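Local coordinates for cystalysin (Treponema denticola, PDB 1C7N), which is a bacterial protein of the class I and II aminotransferase family, with the fold of PLP-dependent aminotransferases and carrying pyridoxal-5'-phosphate, at residues L198-E204 and K229-F233. Numbering follows the deposited sequence.
With PLP (pyridoxal-5'-phosphate), chain I.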
ATOM      1  N   LEU A 198      23.076 -18.227  -7.884  1.00 24.85           N
ATOM      2  CA  LEU A 198      21.708 -17.759  -8.050  1.00 22.97           C
ATOM      3  C   LEU A 198      20.998 -17.621  -6.718  1.00 22.25           C
ATOM      4  O   LEU A 198      21.183 -18.422  -5.807  1.00 21.64           O
ATOM      5  CB  LEU A 198      20.902 -18.721  -8.926  1.00 22.20           C
ATOM      6  CG  LEU A 198      21.099 -18.722 -10.442  1.00 22.59           C
ATOM      7  CD1 LEU A 198      20.237 -19.817 -11.052  1.00 22.30           C
ATOM      8  CD2 LEU A 198      20.722 -17.365 -11.018  1.00 22.83           C
ATOM      9  N   MET A 199      20.181 -16.583  -6.617  1.00 21.37           N
ATOM     10  CA  MET A 199      19.400 -16.341  -5.422  1.00 20.46           C
ATOM     11  C   MET A 199      18.074 -17.012  -5.763  1.00 19.10           C
ATOM     12  O   MET A 199      17.820 -17.294  -6.933  1.00 19.30           O
ATOM     13  CB  MET A 199      19.222 -14.833  -5.244  1.00 21.23           C
ATOM     14  CG  MET A 199      18.828 -14.401  -3.856  1.00 24.25           C
ATOM     15  SD  MET A 199      19.031 -12.620  -3.675  1.00 23.71           S
ATOM     16  CE  MET A 199      18.086 -12.343  -2.184  1.00 24.28           C
ATOM     17  N   LEU A 200      17.239 -17.294  -4.771  1.00 17.78           N
ATOM     18  CA  LEU A 200      15.945 -17.912  -5.054  1.00 16.53           C
ATOM     19  C   LEU A 200      14.785 -17.038  -4.591  1.00 15.47           C
ATOM     20  O   LEU A 200      14.658 -16.743  -3.401  1.00 15.87           O
ATOM     21  CB  LEU A 200      15.824 -19.288  -4.383  1.00 16.32           C
ATOM     22  CG  LEU A 200      14.440 -19.938  -4.540  1.00 16.78           C
ATOM     23  CD1 LEU A 200      14.182 -20.260  -6.012  1.00 18.19           C
ATOM     24  CD2 LEU A 200      14.356 -21.196  -3.706  1.00 15.86           C
ATOM     25  N   TRP A 201      13.950 -16.621  -5.539  1.00 14.82           N
ATOM     26  CA  TRP A 201      12.779 -15.807  -5.235  1.00 14.86           C
ATOM     27  C   TRP A 201      11.579 -16.693  -5.563  1.00 14.20           C
ATOM     28  O   TRP A 201      11.190 -16.812  -6.722  1.00 15.01           O
ATOM     29  CB  TRP A 201      12.739 -14.545  -6.103  1.00 13.98           C
ATOM     30  CG  TRP A 201      13.987 -13.702  -6.054  1.00 13.92           C
ATOM     31  CD1 TRP A 201      14.944 -13.693  -5.074  1.00 13.45           C
ATOM     32  CD2 TRP A 201      14.398 -12.729  -7.023  1.00 13.87           C
ATOM     33  NE1 TRP A 201      15.923 -12.776  -5.376  1.00 13.42           N
ATOM     34  CE2 TRP A 201      15.614 -12.171  -6.566  1.00 14.10           C
ATOM     35  CE3 TRP A 201      13.856 -12.276  -8.234  1.00 14.23           C
ATOM     36  CZ2 TRP A 201      16.297 -11.185  -7.276  1.00 13.46           C
ATOM     37  CZ3 TRP A 201      14.534 -11.296  -8.943  1.00 14.47           C
ATOM     38  CH2 TRP A 201      15.743 -10.760  -8.462  1.00 15.46           C
ATOM     39  N   SER A 202      11.005 -17.312  -4.537  1.00 13.82           N
ATOM     40  CA  SER A 202       9.876 -18.218  -4.714  1.00 12.65           C
ATOM     41  C   SER A 202       8.514 -17.608  -4.390  1.00 12.84           C
ATOM     42  O   SER A 202       8.219 -17.293  -3.229  1.00 12.49           O
ATOM     43  CB  SER A 202      10.095 -19.469  -3.865  1.00 12.99           C
ATOM     44  OG  SER A 202       9.152 -20.472  -4.185  1.00 12.28           O
ATOM     45  N   ASP A 203       7.691 -17.447  -5.426  1.00 11.43           N
ATOM     46  CA  ASP A 203       6.350 -16.887  -5.277  1.00 12.27           C
ATOM     47  C   ASP A 203       5.388 -18.045  -5.032  1.00 12.14           C
ATOM     48  O   ASP A 203       5.067 -18.811  -5.946  1.00 11.30           O
ATOM     49  CB  ASP A 203       5.958 -16.113  -6.544  1.00 12.37           C
ATOM     50  CG  ASP A 203       4.588 -15.449  -6.442  1.00 13.60           C
ATOM     51  OD1 ASP A 203       4.274 -14.595  -7.310  1.00 12.10           O
ATOM     52  OD2 ASP A 203       3.816 -15.779  -5.514  1.00 13.19           O
ATOM     53  N   GLU A 204       4.942 -18.176  -3.789  1.00 11.49           N
ATOM     54  CA  GLU A 204       4.040 -19.258  -3.423  1.00 12.99           C
ATOM     55  C   GLU A 204       2.711 -18.705  -2.910  1.00 12.51           C
ATOM     56  O   GLU A 204       2.124 -19.238  -1.963  1.00 12.11           O
ATOM     57  CB  GLU A 204       4.714 -20.144  -2.363  1.00 13.36           C
ATOM     58  CG  GLU A 204       6.205 -20.389  -2.655  1.00 13.61           C
ATOM     59  CD  GLU A 204       6.811 -21.554  -1.887  1.00 15.55           C
ATOM     60  OE1 GLU A 204       6.237 -21.979  -0.862  1.00 14.75           O
ATOM     61  OE2 GLU A 204       7.883 -22.041  -2.307  1.00 17.32           O
ATOM     62  N   LYS A 229      19.572 -18.177   1.162  1.00 17.94           N
ATOM     63  CA  LYS A 229      19.585 -17.235   0.051  1.00 18.32           C
ATOM     64  C   LYS A 229      18.271 -17.222  -0.728  1.00 17.50           C
ATOM     65  O   LYS A 229      18.248 -16.980  -1.933  1.00 18.25           O
ATOM     66  CB  LYS A 229      20.758 -17.525  -0.892  1.00 18.64           C
ATOM     67  CG  LYS A 229      20.730 -18.868  -1.600  1.00 19.09           C
ATOM     68  CD  LYS A 229      21.876 -18.925  -2.600  1.00 19.33           C
ATOM     69  CE  LYS A 229      21.852 -20.185  -3.444  1.00 19.76           C
ATOM     70  NZ  LYS A 229      22.879 -20.105  -4.532  1.00 19.97           N
ATOM     71  N   THR A 230      17.176 -17.470  -0.020  1.00 17.15           N
ATOM     72  CA  THR A 230      15.850 -17.484  -0.632  1.00 16.78           C
ATOM     73  C   THR A 230      14.933 -16.397  -0.071  1.00 16.23           C
ATOM     74  O   THR A 230      15.006 -16.049   1.109  1.00 16.60           O
ATOM     75  CB  THR A 230      15.137 -18.846  -0.409  1.00 17.09           C
ATOM     76  OG1 THR A 230      15.900 -19.900  -1.012  1.00 15.63           O
ATOM     77  CG2 THR A 230      13.725 -18.826  -1.015  1.00 16.38           C
ATOM     78  N   ILE A 231      14.082 -15.863  -0.939  1.00 15.41           N
ATOM     79  CA  ILE A 231      13.084 -14.871  -0.560  1.00 14.71           C
ATOM     80  C   ILE A 231      11.786 -15.546  -0.981  1.00 13.30           C
ATOM     81  O   ILE A 231      11.599 -15.838  -2.158  1.00 13.00           O
ATOM     82  CB  ILE A 231      13.215 -13.550  -1.351  1.00 14.14           C
ATOM     83  CG1 ILE A 231      14.456 -12.774  -0.903  1.00 14.44           C
ATOM     84  CG2 ILE A 231      11.964 -12.712  -1.146  1.00 13.77           C
ATOM     85  CD1 ILE A 231      14.719 -11.515  -1.722  1.00 14.02           C
ATOM     86  N   THR A 232      10.911 -15.821  -0.021  1.00 13.09           N
ATOM     87  CA  THR A 232       9.648 -16.479  -0.328  1.00 12.98           C
ATOM     88  C   THR A 232       8.478 -15.520  -0.164  1.00 13.47           C
ATOM     89  O   THR A 232       8.280 -14.948   0.912  1.00 13.01           O
ATOM     90  CB  THR A 232       9.425 -17.712   0.577  1.00 13.69           C
ATOM     91  OG1 THR A 232      10.466 -18.673   0.345  1.00 12.68           O
ATOM     92  CG2 THR A 232       8.084 -18.353   0.276  1.00 11.43           C
ATOM     93  N   PHE A 233       7.715 -15.343  -1.240  1.00 13.63           N
ATOM     94  CA  PHE A 233       6.562 -14.447  -1.227  1.00 13.26           C
ATOM     95  C   PHE A 233       5.275 -15.194  -0.899  1.00 12.74           C
ATOM     96  O   PHE A 233       4.913 -16.154  -1.579  1.00 12.04           O
ATOM     97  CB  PHE A 233       6.391 -13.760  -2.591  1.00 13.63           C
ATOM     98  CG  PHE A 233       7.660 -13.173  -3.147  1.00 13.73           C
ATOM     99  CD1 PHE A 233       8.565 -13.972  -3.836  1.00 14.56           C
ATOM    100  CD2 PHE A 233       7.949 -11.819  -2.988  1.00 12.85           C
ATOM    101  CE1 PHE A 233       9.741 -13.434  -4.360  1.00 15.21           C
ATOM    102  CE2 PHE A 233       9.126 -11.273  -3.507  1.00 13.73           C
ATOM    103  CZ  PHE A 233      10.022 -12.084  -4.195  1.00 14.40           C
TER
HETATM  104  N1  PLP I 400       1.859 -13.873  -7.937  1.00 18.15           N
HETATM  105  C2  PLP I 400       1.082 -14.747  -8.722  1.00 18.53           C
HETATM  106  C2A PLP I 400       1.836 -15.926  -9.308  1.00 17.94           C
HETATM  107  C3  PLP I 400      -0.353 -14.460  -8.784  1.00 19.11           C
HETATM  108  O3  PLP I 400      -1.011 -15.253  -9.631  1.00 20.43           O
HETATM  109  C4  PLP I 400      -0.884 -13.382  -8.035  1.00 20.03           C
HETATM  110  C4A PLP I 400      -2.322 -13.121  -7.992  1.00 19.47           C
HETATM  111  C5  PLP I 400       0.054 -12.555  -7.213  1.00 20.72           C
HETATM  112  C6  PLP I 400       1.396 -12.806  -7.207  1.00 18.41           C
HETATM  113  C5A PLP I 400      -0.597 -11.666  -6.157  1.00 23.70           C
HETATM  114  O4P PLP I 400      -0.382 -10.313  -6.087  1.00 28.26           O
HETATM  115  P   PLP I 400      -1.105  -9.630  -4.801  1.00 28.09           P
HETATM  116  O1P PLP I 400      -1.038  -8.210  -5.135  1.00 32.15           O
HETATM  117  O2P PLP I 400      -0.288  -9.970  -3.567  1.00 29.74           O
HETATM  118  O3P PLP I 400      -2.487 -10.105  -4.671  1.00 29.26           O
HETATM  119  O   HOH W   1      10.194 -21.108  -0.647  1.00 14.23           O
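The side chains of Trp201, Ile231 and Phe233 meet on one face of two neighbouring parallel strands. Phe233 turns the rim of its ring to Trp201, CE1 lying 3.6 Å from Trp201 CB, while Ile231 CG2 sits over one ring face, offset toward the rim. Met199 reaches the same patch through its extended chain, its CE pressed tightly against Ile231 CD1 at 3.5 Å. Its SD accepts a weak hydrogen bond, in the plane of the indole, from Trp201 NE1, which may restrain the turn of that ring. Between the backbones Leu200 and Ser202 each donate and accept, the shortest bond running from Ile231 N to Leu200 O (2.7 Å). The strands belong to the large mixed sheet of the fold shared by PLP-dependent aminotransferases, and Asp203 stands at the C-terminal end of its strand, facing PLP. With CG anti to the backbone N (chi1 -178°), Asp203 brings OD1 within 2.6 Å of PLP N1, while OD2 takes the amide of Ile205. On the other face Ser202 OG donates to Glu204 OE2 (2.8 Å), and a water bridges that oxygen to Thr232 OG1, itself bonded to Gln220. The extended Lys229 chain carries NZ to Leu198 O (2.7 Å) and to Val193 O, linking the N-terminal ends of the two strands to helix 183-195.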